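Local coordinates for protein ComZ (Thermus thermophilus, PDB 6QVI) that is a competence-associated pilin that probably serves as a DNA receptor at the pilus tip during natural transformation, at residues Q26-A31 / G92-T97; G159-G164 / D272-P277; A391-G394 / S398-L401. All coordinates share one frame; numbering follows the deposited sequence.

Contact 1 (Q26-A31 / G92-T97)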
loop_
_atom_site.group_PDB
_atom_site.type_symbol
_atom_site.label_atom_id
_atom_site.label_comp_id
_atom_site.label_asym_id
_atom_site.label_seq_id
_atom_site.Cartn_x
_atom_site.Cartn_y
_atom_site.Cartn_z
ATOM N N GLN A 26 8.594 22.117 -23.989
ATOM C CA GLN A 26 8.466 20.689 -24.199
ATOM C C GLN A 26 9.548 19.923 -23.474
ATOM O O GLN A 26 9.319 18.769 -23.085
ATOM C CB GLN A 26 8.429 20.354 -25.700
ATOM C CG GLN A 26 7.367 21.192 -26.456
ATOM C CD GLN A 26 5.971 20.531 -26.522
ATOM O OE1 GLN A 26 5.849 19.304 -26.575
ATOM N NE2 GLN A 26 4.919 21.356 -26.492
ATOM N N LYS A 27 10.670 20.568 -23.175
ATOM C CA LYS A 27 11.680 19.907 -22.357
ATOM C C LYS A 27 11.153 19.667 -20.956
ATOM O O LYS A 27 11.202 18.540 -20.439
ATOM C CB LYS A 27 12.935 20.766 -22.285
ATOM C CG LYS A 27 14.173 20.056 -21.828
ATOM C CD LYS A 27 14.987 20.994 -20.956
ATOM C CE LYS A 27 16.260 20.345 -20.471
ATOM N NZ LYS A 27 16.971 21.311 -19.582
ATOM N N TYR A 28 10.615 20.715 -20.338
ATOM C CA TYR A 28 10.191 20.595 -18.954
ATOM C C TYR A 28 8.776 20.056 -18.801
ATOM O O TYR A 28 8.417 19.661 -17.698
ATOM C CB TYR A 28 10.344 21.942 -18.256
ATOM C CG TYR A 28 11.791 22.233 -18.007
ATOM C CD1 TYR A 28 12.554 22.996 -18.905
ATOM C CD2 TYR A 28 12.424 21.695 -16.895
ATOM C CE1 TYR A 28 13.925 23.252 -18.671
ATOM C CE2 TYR A 28 13.773 21.950 -16.648
ATOM C CZ TYR A 28 14.520 22.722 -17.537
ATOM O OH TYR A 28 15.851 22.937 -17.269
ATOM N N LYS A 29 7.988 19.964 -19.883
ATOM C CA LYS A 29 6.788 19.145 -19.843
ATOM C C LYS A 29 7.160 17.672 -19.771
ATOM O O LYS A 29 6.491 16.903 -19.072
ATOM C CB LYS A 29 5.915 19.420 -21.069
ATOM C CG LYS A 29 4.722 18.449 -21.291
ATOM C CD LYS A 29 3.691 19.037 -22.293
ATOM C CE LYS A 29 3.955 18.606 -23.749
ATOM N NZ LYS A 29 3.299 17.338 -24.192
ATOM N N ALA A 30 8.253 17.277 -20.423
ATOM C CA ALA A 30 8.749 15.924 -20.249
ATOM C C ALA A 30 9.287 15.716 -18.840
ATOM O O ALA A 30 8.983 14.703 -18.189
ATOM C CB ALA A 30 9.827 15.616 -21.282
ATOM N N ALA A 31 10.075 16.672 -18.343
ATOM C CA ALA A 31 10.600 16.530 -16.989
ATOM C C ALA A 31 9.463 16.509 -15.980
ATOM O O ALA A 31 9.521 15.774 -14.987
ATOM C CB ALA A 31 11.591 17.653 -16.664
ATOM N N GLY A 92 19.073 31.011 -29.001
ATOM C CA GLY A 92 18.258 31.820 -28.130
ATOM C C GLY A 92 18.311 31.356 -26.708
ATOM O O GLY A 92 18.927 30.380 -26.412
ATOM N N ARG A 93 17.684 32.093 -25.827
ATOM C CA ARG A 93 17.629 31.713 -24.451
ATOM C C ARG A 93 16.185 31.565 -24.043
ATOM O O ARG A 93 15.304 32.026 -24.716
ATOM C CB ARG A 93 18.270 32.773 -23.570
ATOM C CG ARG A 93 19.368 33.589 -24.215
ATOM C CD ARG A 93 20.755 33.183 -23.736
ATOM N NE ARG A 93 21.131 33.764 -22.442
ATOM C CZ ARG A 93 22.268 33.493 -21.802
ATOM N NH1 ARG A 93 23.142 32.652 -22.336
ATOM N NH2 ARG A 93 22.530 34.048 -20.626
ATOM N N TYR A 94 15.934 30.896 -22.938
ATOM C CA TYR A 94 14.581 30.771 -22.466
ATOM C C TYR A 94 14.544 30.607 -21.013
ATOM O O TYR A 94 15.506 30.266 -20.411
ATOM C CB TYR A 94 13.814 29.656 -23.132
ATOM C CG TYR A 94 14.303 28.303 -22.831
ATOM C CD1 TYR A 94 14.208 27.777 -21.584
ATOM C CD2 TYR A 94 14.842 27.541 -23.806
ATOM C CE1 TYR A 94 14.648 26.518 -21.319
ATOM C CE2 TYR A 94 15.291 26.292 -23.545
ATOM C CZ TYR A 94 15.184 25.796 -22.299
ATOM O OH TYR A 94 15.644 24.556 -22.074
ATOM N N THR A 95 13.413 30.899 -20.439
ATOM C CA THR A 95 13.292 30.747 -19.038
ATOM C C THR A 95 12.067 29.988 -18.644
ATOM O O THR A 95 10.992 30.458 -18.854
ATOM C CB THR A 95 13.312 32.061 -18.339
ATOM O OG1 THR A 95 14.648 32.526 -18.336
ATOM C CG2 THR A 95 12.885 31.868 -16.955
ATOM N N ALA A 96 12.229 28.832 -18.020
ATOM C CA ALA A 96 11.073 28.004 -17.699
ATOM C C ALA A 96 10.776 28.163 -16.222
ATOM O O ALA A 96 11.677 28.008 -15.384
ATOM C CB ALA A 96 11.311 26.536 -18.047
ATOM N N THR A 97 9.522 28.471 -15.913
ATOM C CA THR A 97 9.049 28.653 -14.551
ATOM C C THR A 97 7.819 27.791 -14.363
ATOM O O THR A 97 6.983 27.687 -15.267
ATOM C CB THR A 97 8.679 30.112 -14.238
ATOM O OG1 THR A 97 9.784 30.969 -14.539
ATOM C CG2 THR A 97 8.363 30.260 -12.784
#
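Tyr28, on the long helix 12-40, reaches across to strand 90-100 and meets the side chains of Tyr94 and Ala96, which lie two residues apart on one side of that strand. The denser part of the contact is the pairing of Tyr28 with Ala96: CD1 of the ring lies 3.8 Å from CB of Ala96, an oblique approach, and the CA atoms of the same two residues are the nearest pair across the segments. The two tyrosines meet at their edges, with CE1 of Tyr28 and OH of Tyr94 4.0 Å apart, each near the plane of the other's ring, and the contact is not a face-to-face stack. Tyr94 holds CG between its backbone N and carbonyl carbon (chi1 66°), a torsion that raises the ring from the strand and sends its hydroxyl toward the helix.

Toward solvent the packing gives way to the exposed chain of Lys27, which crosses Tyr94 at about a right angle and touches it through CD, 3.8 Å from the tyrosine OH. Its amine donates to the OH of Tyr28 over 3.0 Å and forms a salt bridge with Glu81, whose carboxylate also receives a weak hydrogen bond from the Tyr28 hydroxyl.

The segments bury 130 Å² between them, and neighbouring strands also pack on the same side chains. The axes of segments 26-31 and 92-97 approach to 9.7 Å at 29°. A helix lying on an antiparallel sheet is the arrangement of a pilin-like domain. Strand 78-84 flanks Tyr94 through Glu81 and Val83, and Leu110 of strand 107-115 touches Tyr28.

Contact 2 (G159-G164 / D272-P277)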
loop_
_atom_site.group_PDB
_atom_site.type_symbol
_atom_site.label_atom_id
_atom_site.label_comp_id
_atom_site.label_asym_id
_atom_site.label_seq_id
_atom_site.Cartn_x
_atom_site.Cartn_y
_atom_site.Cartn_z
ATOM N N GLY A 159 0.944 3.494 9.658
ATOM C CA GLY A 159 -0.305 4.214 9.626
ATOM C C GLY A 159 -1.465 3.326 9.971
ATOM O O GLY A 159 -1.345 2.098 9.981
ATOM N N VAL A 160 -2.593 3.946 10.252
ATOM C CA VAL A 160 -3.830 3.239 10.448
ATOM C C VAL A 160 -4.899 4.016 9.706
ATOM O O VAL A 160 -5.126 5.141 9.991
ATOM C CB VAL A 160 -4.248 2.975 11.903
ATOM C CG1 VAL A 160 -3.152 3.184 12.892
ATOM C CG2 VAL A 160 -5.460 3.755 12.282
ATOM N N TYR A 161 -5.528 3.397 8.724
ATOM C CA TYR A 161 -6.566 4.002 7.925
ATOM C C TYR A 161 -7.846 3.328 8.298
ATOM O O TYR A 161 -7.892 2.148 8.392
ATOM C CB TYR A 161 -6.258 3.733 6.456
ATOM C CG TYR A 161 -7.174 4.347 5.413
ATOM C CD1 TYR A 161 -8.486 4.014 5.337
ATOM C CD2 TYR A 161 -6.689 5.205 4.465
ATOM C CE1 TYR A 161 -9.301 4.552 4.385
ATOM C CE2 TYR A 161 -7.497 5.737 3.505
ATOM C CZ TYR A 161 -8.802 5.404 3.478
ATOM O OH TYR A 161 -9.619 5.920 2.537
ATOM N N VAL A 162 -8.887 4.080 8.555
ATOM C CA VAL A 162 -10.141 3.488 8.891
ATOM C C VAL A 162 -11.155 4.085 7.964
ATOM O O VAL A 162 -11.126 5.257 7.745
ATOM C CB VAL A 162 -10.520 3.856 10.306
ATOM C CG1 VAL A 162 -11.870 3.305 10.640
ATOM C CG2 VAL A 162 -9.502 3.323 11.264
ATOM N N VAL A 163 -12.050 3.299 7.396
ATOM C CA VAL A 163 -13.025 3.906 6.519
ATOM C C VAL A 163 -14.252 4.428 7.236
ATOM O O VAL A 163 -14.657 5.523 6.980
ATOM C CB VAL A 163 -13.311 3.120 5.222
ATOM C CG1 VAL A 163 -12.357 1.996 5.025
ATOM C CG2 VAL A 163 -14.731 2.677 5.088
ATOM N N GLY A 164 -14.820 3.686 8.164
ATOM C CA GLY A 164 -15.976 4.171 8.874
ATOM C C GLY A 164 -17.296 3.811 8.256
ATOM O O GLY A 164 -17.339 3.077 7.312
ATOM N N ASP A 272 -11.201 10.429 -4.389
ATOM C CA ASP A 272 -11.214 9.069 -4.900
ATOM C C ASP A 272 -10.557 8.111 -3.899
ATOM O O ASP A 272 -9.567 7.441 -4.228
ATOM C CB ASP A 272 -10.512 8.998 -6.254
ATOM C CG ASP A 272 -11.009 10.060 -7.224
ATOM O OD1 ASP A 272 -10.474 10.144 -8.354
ATOM O OD2 ASP A 272 -11.919 10.834 -6.846
ATOM N N PRO A 273 -11.056 8.074 -2.683
ATOM C CA PRO A 273 -10.437 7.168 -1.751
ATOM C C PRO A 273 -11.042 5.826 -1.977
ATOM O O PRO A 273 -12.190 5.721 -2.339
ATOM C CB PRO A 273 -10.895 7.716 -0.437
ATOM C CG PRO A 273 -12.257 8.187 -0.721
ATOM C CD PRO A 273 -12.249 8.698 -2.114
ATOM N N PRO A 274 -10.263 4.794 -1.744
ATOM C CA PRO A 274 -10.581 3.388 -1.912
ATOM C C PRO A 274 -11.454 2.871 -0.839
ATOM O O PRO A 274 -11.295 3.232 0.287
ATOM C CB PRO A 274 -9.239 2.731 -1.752
ATOM C CG PRO A 274 -8.543 3.598 -0.808
ATOM C CD PRO A 274 -8.930 4.980 -1.184
ATOM N N PRO A 275 -12.385 2.021 -1.199
ATOM C CA PRO A 275 -13.276 1.387 -0.251
ATOM C C PRO A 275 -12.636 0.137 0.291
ATOM O O PRO A 275 -11.632 -0.291 -0.208
ATOM C CB PRO A 275 -14.446 1.016 -1.119
ATOM C CG PRO A 275 -13.824 0.714 -2.405
ATOM C CD PRO A 275 -12.721 1.681 -2.576
ATOM N N PHE A 276 -13.210 -0.449 1.317
ATOM C CA PHE A 276 -12.649 -1.648 1.866
ATOM C C PHE A 276 -12.783 -2.676 0.791
ATOM O O PHE A 276 -13.838 -2.867 0.262
ATOM C CB PHE A 276 -13.408 -2.056 3.110
ATOM C CG PHE A 276 -12.906 -3.304 3.727
ATOM C CD1 PHE A 276 -11.699 -3.340 4.319
ATOM C CD2 PHE A 276 -13.645 -4.428 3.693
ATOM C CE1 PHE A 276 -11.229 -4.481 4.863
ATOM C CE2 PHE A 276 -13.183 -5.577 4.231
ATOM C CZ PHE A 276 -11.973 -5.605 4.820
ATOM N N PRO A 277 -11.692 -3.318 0.440
ATOM C CA PRO A 277 -11.734 -4.291 -0.626
ATOM C C PRO A 277 -12.440 -5.539 -0.207
ATOM O O PRO A 277 -12.188 -6.069 0.835
ATOM C CB PRO A 277 -10.280 -4.546 -0.907
ATOM C CG PRO A 277 -9.598 -4.239 0.334
ATOM C CD PRO A 277 -10.375 -3.221 1.053
#
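The hydroxyl end of Tyr161 meets two successive prolines, Pro273 and Pro274, in the loop that follows strand 265-266. Its OH lies 3.7 Å from CB of Pro273, where the two side chains cross at about a right angle. The same oxygen is 3.9 Å from CD of Pro274, so the tyrosine ends against the junction of the two pyrrolidine rings. The carbonyl O of Pro274 lies no nearer, 3.9 Å from Tyr161 OH, too far for a hydrogen bond. Val163 and Phe276 approach more loosely beside the tyrosine, and the segments bury 158 Å² together.

The reach of Tyr161 comes from its first torsion: CG is anti to the backbone N (chi1 -176°), and the ring extends from the strand to the loop. Farther out, that ring stacks with Phe140, which also touches Val163 and Phe276 and thus links both segments. Phe268 packs against Pro273 on the loop side.

Strand 160-162 runs parallel to both 139-141 and 212-214, as in the stacked coils of a beta-solenoid. The proline-rich loop passes alongside these strands, and Phe276 and Pro277 continue the packing onto Ile471 of strand 469-472.

Contact 3 (A391-G394 / S398-L401)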
loop_
_atom_site.group_PDB
_atom_site.type_symbol
_atom_site.label_atom_id
_atom_site.label_comp_id
_atom_site.label_asym_id
_atom_site.label_seq_id
_atom_site.Cartn_x
_atom_site.Cartn_y
_atom_site.Cartn_z
ATOM N N ALA A 391 8.348 -18.974 -1.056
ATOM C CA ALA A 391 7.308 -18.779 -2.035
ATOM C C ALA A 391 7.794 -18.157 -3.298
ATOM O O ALA A 391 8.612 -17.275 -3.268
ATOM C CB ALA A 391 6.239 -17.904 -1.447
ATOM N N GLN A 392 7.259 -18.596 -4.421
ATOM C CA GLN A 392 7.651 -18.015 -5.672
ATOM C C GLN A 392 6.594 -18.196 -6.696
ATOM O O GLN A 392 5.725 -19.005 -6.545
ATOM C CB GLN A 392 8.939 -18.627 -6.169
ATOM C CG GLN A 392 9.016 -20.130 -6.099
ATOM C CD GLN A 392 10.125 -20.663 -6.968
ATOM O OE1 GLN A 392 10.314 -20.217 -8.092
ATOM N NE2 GLN A 392 10.866 -21.619 -6.452
ATOM N N SER A 393 6.658 -17.391 -7.731
ATOM C CA SER A 393 5.721 -17.472 -8.812
ATOM C C SER A 393 6.567 -17.242 -10.012
ATOM O O SER A 393 6.609 -16.166 -10.567
ATOM C CB SER A 393 4.677 -16.393 -8.699
ATOM O OG SER A 393 3.976 -16.509 -7.487
ATOM N N GLY A 394 7.274 -18.279 -10.398
ATOM C CA GLY A 394 8.183 -18.186 -11.519
ATOM C C GLY A 394 9.394 -17.330 -11.207
ATOM O O GLY A 394 10.342 -17.792 -10.564
ATOM N N SER A 398 7.170 -14.482 -4.457
ATOM C CA SER A 398 5.992 -14.113 -3.697
ATOM C C SER A 398 4.879 -15.067 -4.087
ATOM O O SER A 398 4.956 -15.761 -5.103
ATOM C CB SER A 398 5.591 -12.641 -3.916
ATOM O OG SER A 398 5.051 -12.412 -5.203
ATOM N N ALA A 399 3.866 -15.138 -3.249
ATOM C CA ALA A 399 2.755 -16.031 -3.541
ATOM C C ALA A 399 1.630 -15.695 -2.580
ATOM O O ALA A 399 1.802 -14.908 -1.645
ATOM C CB ALA A 399 3.177 -17.494 -3.430
ATOM N N THR A 400 0.484 -16.337 -2.786
ATOM C CA THR A 400 -0.687 -16.095 -1.962
ATOM C C THR A 400 -1.360 -17.414 -1.628
ATOM O O THR A 400 -1.382 -18.341 -2.443
ATOM C CB THR A 400 -1.702 -15.204 -2.681
ATOM O OG1 THR A 400 -1.018 -14.101 -3.288
ATOM C CG2 THR A 400 -2.737 -14.672 -1.720
ATOM N N LEU A 401 -1.929 -17.464 -0.424
ATOM C CA LEU A 401 -2.818 -18.516 0.025
ATOM C C LEU A 401 -4.151 -17.848 0.284
ATOM O O LEU A 401 -4.240 -16.951 1.135
ATOM C CB LEU A 401 -2.334 -19.151 1.323
ATOM C CG LEU A 401 -3.014 -20.436 1.821
ATOM C CD1 LEU A 401 -2.213 -20.933 3.032
ATOM C CD2 LEU A 401 -4.561 -20.351 2.120
#
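The carbonyl O of Ser398 accepts a hydrogen bond from OG of Ser393 at 2.7 Å, the polar link between the end of one strand and the start of the next. The C=O...OG angle is 150°, and the donor stands 25° from the carbonyl plane. Ser393 keeps OG anti to its carbonyl carbon (chi1 -59°), which turns the hydroxyl across the connection toward the incoming strand. An alanine here would lose that donor and is likely to leave the Ser398 carbonyl without this mate and the turn less firmly tied to strand 398-406.

The intervening residues form a short connection within the beta-solenoid domain. Strand 387-392 pairs with 366-371 and 419-421, whereas 398-406 runs parallel to 374-377 and 432-437, and the chain therefore passes from one sheet to another instead of closing a two-stranded hairpin. Ala391 O and Ser398 N come within 3.4 Å, but the angle is too poor for a hydrogen bond.

Beside this link, CB of Ala391 meets CB of Ala399 at 3.7 Å, two methyl groups in contact. Ala399 also packs on Leu433, while the Ala391 backbone N is hydrogen-bonded to NE2 of His431.

How the contacts relate
The three contacts follow one another along the chain without interleaving. Contact 1 belongs to the pseudopilin-like part, where helix 12-40 lies on an antiparallel sheet that the late strand 517-529 also joins. Contacts 2 and 3 lie in the beta-solenoid domain inserted between strands 120-130 and 517-529 of that sheet. Their centres are 26 Å apart and their nearest atoms about 13 Å, at different levels of the coiled strands. Contact 1 is more remote, its centre 39 Å from that of contact 2 and 45 Å from that of contact 3. The separation fits a pilin body carrying a large domain, which may present the DNA-binding surface.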